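Local atomic coordinates of VP5 (Halorubrum pleomorphic virus 2, PDB entry 6QGI), a protein that serves as a viral envelope protein and probably mediates fusion of the virus membrane with that of its haloarchaeal host. Residues D38-Q43 with L128-N133; S57-N62 with L114-E119; D76-A81 with E466-S471. One frame throughout, in Å; residues are numbered along the deposited sequence.

Contact 1: residues D38-Q43 with L128-N133; sequences DALKQQ and LSTVVN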
ATOM      1  N   ASP A  38      12.025  19.256 -21.924  1.00 30.74           N
ATOM      2  CA  ASP A  38      11.624  19.428 -20.522  1.00 29.58           C
ATOM      3  C   ASP A  38      10.444  18.519 -20.124  1.00 30.51           C
ATOM      4  O   ASP A  38      10.510  17.876 -19.072  1.00 29.31           O
ATOM      5  CB  ASP A  38      11.279  20.901 -20.221  1.00 31.94           C
ATOM      6  CG  ASP A  38      11.158  21.202 -18.738  1.00 44.97           C
ATOM      7  OD1 ASP A  38      12.193  21.159 -18.037  1.00 44.68           O
ATOM      8  OD2 ASP A  38      10.026  21.480 -18.280  1.00 53.64           O
ATOM      9  N   ALA A  39       9.383  18.470 -20.959  1.00 25.89           N
ATOM     10  CA  ALA A  39       8.173  17.662 -20.746  1.00 24.39           C
ATOM     11  C   ALA A  39       8.499  16.182 -20.585  1.00 26.87           C
ATOM     12  O   ALA A  39       7.911  15.544 -19.717  1.00 26.03           O
ATOM     13  CB  ALA A  39       7.196  17.851 -21.893  1.00 25.46           C
ATOM     14  N   LEU A  40       9.443  15.639 -21.394  1.00 22.78           N
ATOM     15  CA  LEU A  40       9.837  14.229 -21.283  1.00 21.59           C
ATOM     16  C   LEU A  40      10.507  13.970 -19.936  1.00 24.67           C
ATOM     17  O   LEU A  40      10.158  13.007 -19.269  1.00 24.86           O
ATOM     18  CB  LEU A  40      10.751  13.776 -22.440  1.00 22.06           C
ATOM     19  CG  LEU A  40      11.203  12.303 -22.407  1.00 25.68           C
ATOM     20  CD1 LEU A  40      10.025  11.354 -22.498  1.00 25.28           C
ATOM     21  CD2 LEU A  40      12.208  12.013 -23.491  1.00 27.47           C
ATOM     22  N   LYS A  41      11.420  14.855 -19.524  1.00 20.66           N
ATOM     23  CA  LYS A  41      12.135  14.777 -18.252  1.00 19.75           C
ATOM     24  C   LYS A  41      11.141  14.813 -17.077  1.00 23.40           C
ATOM     25  O   LYS A  41      11.289  14.053 -16.115  1.00 22.76           O
ATOM     26  CB  LYS A  41      13.157  15.921 -18.150  1.00 22.05           C
ATOM     27  CG  LYS A  41      14.256  15.854 -19.211  1.00 31.14           C
ATOM     28  CD  LYS A  41      15.464  16.719 -18.883  1.00 38.24           C
ATOM     29  CE  LYS A  41      15.393  18.090 -19.507  1.00 46.04           C
ATOM     30  NZ  LYS A  41      16.556  18.923 -19.114  1.00 54.81           N
ATOM     31  N   GLN A  42      10.109  15.666 -17.204  1.00 19.84           N
ATOM     32  CA  GLN A  42       9.024  15.864 -16.255  1.00 19.14           C
ATOM     33  C   GLN A  42       8.138  14.620 -16.180  1.00 24.60           C
ATOM     34  O   GLN A  42       7.850  14.137 -15.082  1.00 24.31           O
ATOM     35  CB  GLN A  42       8.200  17.100 -16.668  1.00 20.47           C
ATOM     36  CG  GLN A  42       6.928  17.314 -15.859  1.00 33.97           C
ATOM     37  CD  GLN A  42       6.516  18.758 -15.774  1.00 54.00           C
ATOM     38  OE1 GLN A  42       6.542  19.358 -14.697  1.00 51.23           O
ATOM     39  NE2 GLN A  42       6.109  19.346 -16.896  1.00 43.20           N
ATOM     40  N   GLN A  43       7.695  14.121 -17.346  1.00 22.29           N
ATOM     41  CA  GLN A  43       6.812  12.963 -17.465  1.00 21.92           C
ATOM     42  C   GLN A  43       7.510  11.666 -17.074  1.00 26.40           C
ATOM     43  O   GLN A  43       6.834  10.785 -16.547  1.00 26.56           O
ATOM     44  CB  GLN A  43       6.216  12.864 -18.867  1.00 23.65           C
ATOM     45  CG  GLN A  43       5.075  13.849 -19.075  1.00 28.01           C
ATOM     46  CD  GLN A  43       4.253  13.594 -20.309  1.00 31.75           C
ATOM     47  OE1 GLN A  43       4.096  12.465 -20.783  1.00 28.49           O
ATOM     48  NE2 GLN A  43       3.685  14.650 -20.842  1.00 17.47           N
ATOM     49  N   LEU A 128      13.147   4.107 -21.320  1.00 28.39           N
ATOM     50  CA  LEU A 128      14.489   4.055 -21.913  1.00 28.73           C
ATOM     51  C   LEU A 128      14.428   4.080 -23.452  1.00 33.23           C
ATOM     52  O   LEU A 128      15.378   4.546 -24.073  1.00 34.32           O
ATOM     53  CB  LEU A 128      15.281   2.824 -21.423  1.00 28.65           C
ATOM     54  CG  LEU A 128      15.486   2.659 -19.907  1.00 31.56           C
ATOM     55  CD1 LEU A 128      15.914   1.253 -19.569  1.00 32.04           C
ATOM     56  CD2 LEU A 128      16.484   3.641 -19.359  1.00 33.21           C
ATOM     57  N   SER A 129      13.313   3.608 -24.057  1.00 28.90           N
ATOM     58  CA  SER A 129      13.102   3.655 -25.506  1.00 29.32           C
ATOM     59  C   SER A 129      12.829   5.098 -25.913  1.00 31.20           C
ATOM     60  O   SER A 129      13.533   5.636 -26.767  1.00 32.08           O
ATOM     61  CB  SER A 129      11.948   2.747 -25.925  1.00 33.65           C
ATOM     62  OG  SER A 129      12.235   1.378 -25.694  1.00 44.06           O
ATOM     63  N   THR A 130      11.850   5.738 -25.244  1.00 25.13           N
ATOM     64  CA  THR A 130      11.432   7.129 -25.447  1.00 24.30           C
ATOM     65  C   THR A 130      12.600   8.106 -25.187  1.00 27.40           C
ATOM     66  O   THR A 130      12.713   9.114 -25.887  1.00 28.40           O
ATOM     67  CB  THR A 130      10.225   7.453 -24.543  1.00 29.22           C
ATOM     68  OG1 THR A 130       9.217   6.466 -24.719  1.00 25.91           O
ATOM     69  CG2 THR A 130       9.620   8.793 -24.842  1.00 30.80           C
ATOM     70  N   VAL A 131      13.462   7.803 -24.199  1.00 22.06           N
ATOM     71  CA  VAL A 131      14.608   8.648 -23.845  1.00 21.90           C
ATOM     72  C   VAL A 131      15.669   8.561 -24.967  1.00 27.88           C
ATOM     73  O   VAL A 131      16.008   9.596 -25.538  1.00 28.33           O
ATOM     74  CB  VAL A 131      15.175   8.324 -22.429  1.00 24.61           C
ATOM     75  CG1 VAL A 131      16.476   9.064 -22.168  1.00 24.66           C
ATOM     76  CG2 VAL A 131      14.158   8.662 -21.337  1.00 22.87           C
ATOM     77  N   VAL A 132      16.129   7.341 -25.325  1.00 25.51           N
ATOM     78  CA  VAL A 132      17.117   7.122 -26.396  1.00 27.04           C
ATOM     79  C   VAL A 132      16.613   7.738 -27.721  1.00 31.92           C
ATOM     80  O   VAL A 132      17.361   8.485 -28.358  1.00 32.62           O
ATOM     81  CB  VAL A 132      17.485   5.616 -26.553  1.00 31.63           C
ATOM     82  CG1 VAL A 132      18.219   5.337 -27.865  1.00 33.13           C
ATOM     83  CG2 VAL A 132      18.321   5.133 -25.373  1.00 31.10           C
ATOM     84  N   ASN A 133      15.340   7.465 -28.098  1.00 27.83           N
ATOM     85  CA  ASN A 133      14.722   7.964 -29.332  1.00 28.23           C
ATOM     86  C   ASN A 133      14.595   9.489 -29.365  1.00 31.79           C
ATOM     87  O   ASN A 133      14.628  10.055 -30.464  1.00 32.43           O
ATOM     88  CB  ASN A 133      13.359   7.324 -29.576  1.00 28.41           C
ATOM     89  CG  ASN A 133      13.449   5.915 -30.103  1.00 50.58           C
ATOM     90  OD1 ASN A 133      14.142   5.631 -31.088  1.00 47.58           O
ATOM     91  ND2 ASN A 133      12.743   4.999 -29.463  1.00 41.14           N
TER
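L40 reaches from helix 37-60 across to T130 and V131, close to the C-terminal end of helix 91-133, and carries the contact from its side alone. Its CG lies opposite the backbone N (chi1 -180°), which extends the side chain toward the second helix, and chi2 of 62° spreads the two methyls over different targets. L40 CD1 meets the methyl of T130, 3.5 Å from its CG2, the two side chains approaching at a slant. L40 CD2 settles over the backbone, 3.8 Å from O of T130 and 4.1 Å from CA of V131. V131 adds the looser edge, with L40 CD2 4.4 Å from V131 CG2. The alpha carbons of L40 and V131 are the closest pair of the two segments, at 7.8 Å.

T130 is split by its rotamer. Chi1 of -51° turns CG2 to the leucine and sets OG1 beside the threonine's own backbone N, where it hydrogen-bonds with the carbonyl of S126 one turn earlier and also with that of P31, in the chain leading up to helix 37-60. H134 touches L40 as well. All three touching residues are buried. With no hydrogen bond between the segments, the fit rests on methyl-to-methyl and methyl-to-backbone contact, while the threonine hydroxyl has its polar needs met away from the leucine.

Contact 2: residues S57-N62 with L114-E119; sequences STIVDN and LKTWNE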
ATOM      1  N   SER A  57       2.265   1.335  -2.292  1.00 21.64           N
ATOM      2  CA  SER A  57       0.875   1.190  -1.849  1.00 21.33           C
ATOM      3  C   SER A  57       0.450  -0.259  -1.765  1.00 23.90           C
ATOM      4  O   SER A  57      -0.375  -0.608  -0.922  1.00 22.97           O
ATOM      5  CB  SER A  57      -0.075   1.934  -2.781  1.00 24.71           C
ATOM      6  OG  SER A  57       0.238   3.313  -2.840  1.00 34.74           O
ATOM      7  N   THR A  58       1.003  -1.104  -2.645  1.00 20.12           N
ATOM      8  CA  THR A  58       0.633  -2.501  -2.695  1.00 19.55           C
ATOM      9  C   THR A  58       1.682  -3.417  -2.066  1.00 22.46           C
ATOM     10  O   THR A  58       1.353  -4.122  -1.118  1.00 21.60           O
ATOM     11  CB  THR A  58       0.315  -2.940  -4.136  1.00 28.88           C
ATOM     12  OG1 THR A  58       1.451  -2.698  -4.971  1.00 30.00           O
ATOM     13  CG2 THR A  58      -0.931  -2.258  -4.709  1.00 26.35           C
ATOM     14  N   ILE A  59       2.931  -3.406  -2.560  1.00 19.48           N
ATOM     15  CA  ILE A  59       3.943  -4.360  -2.100  1.00 19.70           C
ATOM     16  C   ILE A  59       5.013  -3.804  -1.127  1.00 24.29           C
ATOM     17  O   ILE A  59       5.194  -4.392  -0.059  1.00 24.76           O
ATOM     18  CB  ILE A  59       4.629  -4.989  -3.345  1.00 22.83           C
ATOM     19  CG1 ILE A  59       3.668  -5.935  -4.098  1.00 23.14           C
ATOM     20  CG2 ILE A  59       5.924  -5.707  -2.956  1.00 23.65           C
ATOM     21  CD1 ILE A  59       4.157  -6.371  -5.398  1.00 33.22           C
ATOM     22  N   VAL A  60       5.753  -2.755  -1.523  1.00 21.03           N
ATOM     23  CA  VAL A  60       6.922  -2.244  -0.804  1.00 20.87           C
ATOM     24  C   VAL A  60       6.590  -1.748   0.611  1.00 26.28           C
ATOM     25  O   VAL A  60       7.345  -2.071   1.526  1.00 25.77           O
ATOM     26  CB  VAL A  60       7.684  -1.164  -1.630  1.00 23.90           C
ATOM     27  CG1 VAL A  60       8.968  -0.716  -0.938  1.00 23.60           C
ATOM     28  CG2 VAL A  60       8.005  -1.685  -3.031  1.00 23.38           C
ATOM     29  N   ASP A  61       5.489  -1.007   0.809  1.00 24.53           N
ATOM     30  CA  ASP A  61       5.161  -0.478   2.142  1.00 25.26           C
ATOM     31  C   ASP A  61       4.456  -1.485   3.057  1.00 29.55           C
ATOM     32  O   ASP A  61       4.315  -1.210   4.245  1.00 29.75           O
ATOM     33  CB  ASP A  61       4.322   0.808   2.027  1.00 27.54           C
ATOM     34  CG  ASP A  61       5.129   2.072   1.770  1.00 40.48           C
ATOM     35  OD1 ASP A  61       6.354   1.958   1.521  1.00 40.41           O
ATOM     36  OD2 ASP A  61       4.534   3.181   1.823  1.00 47.41           O
ATOM     37  N   ASN A  62       4.056  -2.657   2.534  1.00 25.50           N
ATOM     38  CA  ASN A  62       3.335  -3.644   3.336  1.00 25.47           C
ATOM     39  C   ASN A  62       4.040  -5.007   3.327  1.00 31.17           C
ATOM     40  O   ASN A  62       3.537  -5.966   2.747  1.00 31.07           O
ATOM     41  CB  ASN A  62       1.877  -3.771   2.843  1.00 23.74           C
ATOM     42  CG  ASN A  62       1.223  -2.457   2.468  1.00 32.44           C
ATOM     43  OD1 ASN A  62       1.176  -1.516   3.250  1.00 26.51           O
ATOM     44  ND2 ASN A  62       0.721  -2.366   1.253  1.00 18.63           N
ATOM     45  N   LEU A 114       5.264 -10.533  -8.513  1.00 18.27           N
ATOM     46  CA  LEU A 114       6.199 -10.507  -9.638  1.00 18.47           C
ATOM     47  C   LEU A 114       5.629  -9.762 -10.844  1.00 22.77           C
ATOM     48  O   LEU A 114       6.409  -9.161 -11.580  1.00 23.69           O
ATOM     49  CB  LEU A 114       6.656 -11.919 -10.035  1.00 18.96           C
ATOM     50  CG  LEU A 114       7.457 -12.659  -8.954  1.00 23.13           C
ATOM     51  CD1 LEU A 114       7.655 -14.115  -9.298  1.00 23.46           C
ATOM     52  CD2 LEU A 114       8.751 -11.935  -8.619  1.00 24.60           C
ATOM     53  N   LYS A 115       4.289  -9.743 -11.015  1.00 18.12           N
ATOM     54  CA  LYS A 115       3.631  -9.001 -12.097  1.00 18.09           C
ATOM     55  C   LYS A 115       3.777  -7.492 -11.861  1.00 21.40           C
ATOM     56  O   LYS A 115       3.941  -6.731 -12.817  1.00 21.39           O
ATOM     57  CB  LYS A 115       2.154  -9.387 -12.213  1.00 20.69           C
ATOM     58  CG  LYS A 115       1.870 -10.610 -13.055  1.00 33.42           C
ATOM     59  CD  LYS A 115       0.388 -10.954 -13.056  1.00 42.87           C
ATOM     60  CE  LYS A 115       0.146 -12.386 -13.472  1.00 53.21           C
ATOM     61  NZ  LYS A 115       0.480 -12.616 -14.905  1.00 64.40           N
ATOM     62  N   THR A 116       3.733  -7.076 -10.578  1.00 16.92           N
ATOM     63  CA  THR A 116       3.901  -5.689 -10.130  1.00 15.83           C
ATOM     64  C   THR A 116       5.311  -5.215 -10.495  1.00 19.29           C
ATOM     65  O   THR A 116       5.455  -4.083 -10.960  1.00 19.79           O
ATOM     66  CB  THR A 116       3.622  -5.575  -8.622  1.00 19.24           C
ATOM     67  OG1 THR A 116       2.341  -6.129  -8.338  1.00 14.21           O
ATOM     68  CG2 THR A 116       3.681  -4.136  -8.104  1.00 16.91           C
ATOM     69  N   TRP A 117       6.334  -6.092 -10.314  1.00 14.87           N
ATOM     70  CA  TRP A 117       7.736  -5.830 -10.659  1.00 14.60           C
ATOM     71  C   TRP A 117       7.894  -5.824 -12.184  1.00 20.97           C
ATOM     72  O   TRP A 117       8.584  -4.954 -12.715  1.00 21.83           O
ATOM     73  CB  TRP A 117       8.688  -6.869 -10.008  1.00 12.97           C
ATOM     74  CG  TRP A 117      10.138  -6.715 -10.399  1.00 13.96           C
ATOM     75  CD1 TRP A 117      10.781  -7.357 -11.416  1.00 17.60           C
ATOM     76  CD2 TRP A 117      11.122  -5.878  -9.770  1.00 13.25           C
ATOM     77  NE1 TRP A 117      12.101  -6.967 -11.464  1.00 17.15           N
ATOM     78  CE2 TRP A 117      12.336  -6.056 -10.471  1.00 17.59           C
ATOM     79  CE3 TRP A 117      11.095  -4.983  -8.689  1.00 13.40           C
ATOM     80  CZ2 TRP A 117      13.512  -5.378 -10.121  1.00 16.75           C
ATOM     81  CZ3 TRP A 117      12.263  -4.315  -8.343  1.00 14.79           C
ATOM     82  CH2 TRP A 117      13.455  -4.522  -9.049  1.00 15.79           C
ATOM     83  N   ASN A 118       7.259  -6.793 -12.880  1.00 18.41           N
ATOM     84  CA  ASN A 118       7.297  -6.929 -14.340  1.00 18.73           C
ATOM     85  C   ASN A 118       6.729  -5.695 -15.038  1.00 22.58           C
ATOM     86  O   ASN A 118       7.369  -5.188 -15.962  1.00 23.63           O
ATOM     87  CB  ASN A 118       6.566  -8.191 -14.788  1.00 17.71           C
ATOM     88  CG  ASN A 118       7.332  -9.450 -14.489  1.00 32.88           C
ATOM     89  OD1 ASN A 118       8.476  -9.413 -14.031  1.00 26.72           O
ATOM     90  ND2 ASN A 118       6.709 -10.596 -14.722  1.00 23.59           N
ATOM     91  N   GLU A 119       5.588  -5.162 -14.549  1.00 17.72           N
ATOM     92  CA  GLU A 119       4.967  -3.951 -15.100  1.00 17.35           C
ATOM     93  C   GLU A 119       5.867  -2.735 -14.916  1.00 20.97           C
ATOM     94  O   GLU A 119       5.867  -1.851 -15.772  1.00 21.79           O
ATOM     95  CB  GLU A 119       3.585  -3.686 -14.477  1.00 18.07           C
ATOM     96  CG  GLU A 119       2.611  -3.017 -15.437  1.00 26.69           C
ATOM     97  CD  GLU A 119       2.351  -3.721 -16.759  1.00 41.61           C
ATOM     98  OE1 GLU A 119       2.331  -4.972 -16.781  1.00 29.19           O
ATOM     99  OE2 GLU A 119       2.160  -3.018 -17.776  1.00 41.14           O
TER
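I59 and T116 bring the two backbones closest, their CA atoms 8.1 Å apart, where helix 37-60 nears its C-terminal end beside the middle of helix 91-133. Segment 114-119 is regular helix, but 57-60 opens into a wider pi-type turn, with T58 and I59 both at phi -104°. The N62 side chain folds back over this turn. Its ND2 hydrogen-bonds to O of S57 and to O of T58, both at 3.0 Å. Both acceptor oxygens lie near the plane of the amide, although the nitrogen itself sits well above each carbonyl plane. The N62 OD1 end is held by the hydroxyl of Y344, so both ends of the amide are tied down.

Across the gap, I59 and T116 reach toward each other end on. The tip methyl of I59 lands on the fork of the threonine, with CD1 to CB of T116 at 3.4 Å and nearly as close to both OG1 and CG2. T58 contributes a lighter touch, its OG1 4.1 Å from CG2 of T116. In T116, chi1 of -54° places CG2 opposite the backbone N and leaves OG1 to bond with the carbonyl of N112. The T58 hydroxyl likewise turns back within its own helix, to O of T54.

Helix 225-253 packs against both segments: W228 and I231 touch I59, while W228 also lies against T116 and meets W117 edge to face. The arrangement is that of an antiparallel helix pair with a third helix, 225-253, packed against both: helix-bundle-like packing in the helical part of the fold.

Contact 3: residues D76-A81 with E466-S471; sequences DAKIAA and EPHTDS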
ATOM      1  N   ASP A  76      -6.870 -22.469   4.314  1.00 28.76           N
ATOM      2  CA  ASP A  76      -7.208 -23.217   3.095  1.00 28.86           C
ATOM      3  C   ASP A  76      -6.624 -24.622   3.093  1.00 31.73           C
ATOM      4  O   ASP A  76      -7.271 -25.548   2.606  1.00 32.03           O
ATOM      5  CB  ASP A  76      -6.713 -22.471   1.844  1.00 30.77           C
ATOM      6  CG  ASP A  76      -7.466 -21.202   1.485  1.00 44.10           C
ATOM      7  OD1 ASP A  76      -8.556 -20.969   2.061  1.00 45.32           O
ATOM      8  OD2 ASP A  76      -6.975 -20.448   0.619  1.00 50.27           O
ATOM      9  N   ALA A  77      -5.390 -24.770   3.602  1.00 27.23           N
ATOM     10  CA  ALA A  77      -4.673 -26.039   3.686  1.00 26.68           C
ATOM     11  C   ALA A  77      -5.341 -26.977   4.683  1.00 30.07           C
ATOM     12  O   ALA A  77      -5.559 -28.145   4.354  1.00 31.32           O
ATOM     13  CB  ALA A  77      -3.229 -25.795   4.084  1.00 26.94           C
ATOM     14  N   LYS A  78      -5.689 -26.465   5.888  1.00 24.66           N
ATOM     15  CA  LYS A  78      -6.349 -27.240   6.941  1.00 24.60           C
ATOM     16  C   LYS A  78      -7.754 -27.668   6.514  1.00 28.89           C
ATOM     17  O   LYS A  78      -8.090 -28.833   6.715  1.00 28.87           O
ATOM     18  CB  LYS A  78      -6.390 -26.481   8.272  1.00 26.38           C
ATOM     19  CG  LYS A  78      -5.036 -26.456   8.975  1.00 35.12           C
ATOM     20  CD  LYS A  78      -5.054 -25.695  10.287  1.00 38.20           C
ATOM     21  CE  LYS A  78      -3.648 -25.519  10.795  1.00 40.85           C
ATOM     22  NZ  LYS A  78      -3.636 -24.786  12.074  1.00 45.04           N
ATOM     23  N   ILE A  79      -8.546 -26.758   5.876  1.00 25.41           N
ATOM     24  CA  ILE A  79      -9.910 -27.054   5.404  1.00 25.91           C
ATOM     25  C   ILE A  79      -9.869 -28.227   4.407  1.00 32.68           C
ATOM     26  O   ILE A  79     -10.589 -29.208   4.610  1.00 33.76           O
ATOM     27  CB  ILE A  79     -10.636 -25.802   4.831  1.00 28.07           C
ATOM     28  CG1 ILE A  79     -11.059 -24.870   5.983  1.00 28.06           C
ATOM     29  CG2 ILE A  79     -11.867 -26.183   3.978  1.00 29.28           C
ATOM     30  CD1 ILE A  79     -11.320 -23.468   5.597  1.00 30.83           C
ATOM     31  N   ALA A  80      -8.986 -28.149   3.386  1.00 29.93           N
ATOM     32  CA  ALA A  80      -8.805 -29.195   2.371  1.00 30.70           C
ATOM     33  C   ALA A  80      -8.335 -30.511   2.996  1.00 36.08           C
ATOM     34  O   ALA A  80      -8.765 -31.577   2.554  1.00 37.75           O
ATOM     35  CB  ALA A  80      -7.812 -28.738   1.323  1.00 30.90           C
ATOM     36  N   ALA A  81      -7.475 -30.433   4.031  1.00 31.56           N
ATOM     37  CA  ALA A  81      -6.983 -31.600   4.759  1.00 31.68           C
ATOM     38  C   ALA A  81      -8.118 -32.240   5.563  1.00 35.95           C
ATOM     39  O   ALA A  81      -8.175 -33.464   5.638  1.00 36.38           O
ATOM     40  CB  ALA A  81      -5.834 -31.205   5.682  1.00 31.83           C
ATOM     41  N   GLU A 466      -7.049 -16.156  16.519  1.00 33.62           N
ATOM     42  CA  GLU A 466      -5.856 -16.910  16.903  1.00 33.43           C
ATOM     43  C   GLU A 466      -5.079 -17.308  15.640  1.00 36.69           C
ATOM     44  O   GLU A 466      -5.674 -17.837  14.705  1.00 36.42           O
ATOM     45  CB  GLU A 466      -6.243 -18.137  17.727  1.00 35.80           C
ATOM     46  CG  GLU A 466      -5.055 -18.863  18.331  1.00 48.03           C
ATOM     47  CD  GLU A 466      -5.418 -20.005  19.257  1.00 69.32           C
ATOM     48  OE1 GLU A 466      -6.172 -19.774  20.230  1.00 54.66           O
ATOM     49  OE2 GLU A 466      -4.934 -21.134  19.016  1.00 68.28           O
ATOM     50  N   PRO A 467      -3.780 -16.988  15.531  1.00 32.94           N
ATOM     51  CA  PRO A 467      -3.050 -17.336  14.306  1.00 32.14           C
ATOM     52  C   PRO A 467      -2.825 -18.837  14.234  1.00 35.77           C
ATOM     53  O   PRO A 467      -2.801 -19.486  15.269  1.00 35.75           O
ATOM     54  CB  PRO A 467      -1.735 -16.560  14.449  1.00 33.44           C
ATOM     55  CG  PRO A 467      -1.959 -15.607  15.589  1.00 38.13           C
ATOM     56  CD  PRO A 467      -2.884 -16.323  16.488  1.00 34.67           C
ATOM     57  N   HIS A 468      -2.702 -19.381  13.023  1.00 31.85           N
ATOM     58  CA  HIS A 468      -2.492 -20.804  12.802  1.00 31.93           C
ATOM     59  C   HIS A 468      -1.069 -21.230  13.104  1.00 37.69           C
ATOM     60  O   HIS A 468      -0.116 -20.470  12.919  1.00 36.98           O
ATOM     61  CB  HIS A 468      -2.826 -21.176  11.363  1.00 31.73           C
ATOM     62  CG  HIS A 468      -4.283 -21.227  11.058  1.00 34.85           C
ATOM     63  ND1 HIS A 468      -5.005 -22.392  11.190  1.00 37.02           N
ATOM     64  CD2 HIS A 468      -5.089 -20.272  10.549  1.00 35.86           C
ATOM     65  CE1 HIS A 468      -6.232 -22.103  10.793  1.00 36.29           C
ATOM     66  NE2 HIS A 468      -6.334 -20.834  10.412  1.00 36.04           N
ATOM     67  N   THR A 469      -0.944 -22.478  13.549  1.00 36.17           N
ATOM     68  CA  THR A 469       0.274 -23.198  13.908  1.00 36.86           C
ATOM     69  C   THR A 469       0.074 -24.630  13.434  1.00 43.14           C
ATOM     70  O   THR A 469      -1.019 -24.977  12.979  1.00 43.19           O
ATOM     71  CB  THR A 469       0.536 -23.125  15.445  1.00 45.49           C
ATOM     72  OG1 THR A 469      -0.370 -23.980  16.145  1.00 45.98           O
ATOM     73  CG2 THR A 469       0.502 -21.708  16.013  1.00 44.60           C
ATOM     74  N   ASP A 470       1.102 -25.471  13.550  1.00 41.40           N
ATOM     75  CA  ASP A 470       0.980 -26.873  13.162  1.00 42.04           C
ATOM     76  C   ASP A 470       0.142 -27.685  14.167  1.00 45.50           C
ATOM     77  O   ASP A 470      -0.261 -28.791  13.837  1.00 46.44           O
ATOM     78  CB  ASP A 470       2.367 -27.522  12.967  1.00 44.63           C
ATOM     79  CG  ASP A 470       3.468 -27.117  13.941  1.00 57.91           C
ATOM     80  OD1 ASP A 470       3.140 -26.648  15.054  1.00 59.80           O
ATOM     81  OD2 ASP A 470       4.660 -27.296  13.595  1.00 62.87           O
ATOM     82  N   SER A 471      -0.088 -27.191  15.386  1.00 41.59           N
ATOM     83  CA  SER A 471      -0.875 -27.959  16.363  1.00 42.32           C
ATOM     84  C   SER A 471      -2.276 -27.365  16.647  1.00 45.24           C
ATOM     85  O   SER A 471      -3.055 -28.008  17.353  1.00 46.34           O
ATOM     86  CB  SER A 471      -0.101 -28.107  17.668  1.00 46.73           C
ATOM     87  OG  SER A 471       0.206 -26.846  18.236  1.00 55.52           O
TER
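K78 NZ hydrogen-bonds to O of T469 at 2.8 Å, to ND1 of H468 at 2.9 Å, and to the carbonyl of N472. The lysine thereby fastens helix 66-86 to the irregular loop between strand 443-450 and helix 476-496, joining parts of the chain far apart in sequence. The bond to T469 lies in the carbonyl plane, with a C=O...N angle of 159°; the one to H468 meets the imidazole at its edge, in the ring plane. Extended beyond CG, the lysine brings CD and CE past the ring edge, each 3.4 Å from ND1 of H468, on the way to its ammonium.

Since ND1 accepts from the ammonium, the imidazole is probably neutral with its proton on NE2, which bonds weakly with OG1 of T75. The ring of Y473 stacks on H468, and those of H71 and W479 meet it at about 50°. I246 and W249 of helix 225-253 touch K78, which is buried together with H468. Within the loop, T469 forms an ST turn through a weak bond, its OG1 accepting from N of S471 at 3.3 Å.

How the contacts relate
Contacts 1 and 2 join the same two antiparallel helices, 37-60 and 91-133, the contact centres lying 24 Å apart. Contact 2 lies near the middle of the chain, where helix 225-253 packs in; contact 1 is peripheral, though its touching residues are buried. In each, a branched aliphatic side chain meets a threonine whose hydroxyl turns back into its own helix. Contact 3 is peripheral too, 51 Å from contact 1 between centres and on the opposite side of the chain's centre, and uses helix 66-86, which lies between those two in the chain and also packs on 91-133. There a helix meets a loop, partly at an exposed residue, and hydrogen bonds from a buried lysine replace apolar packing.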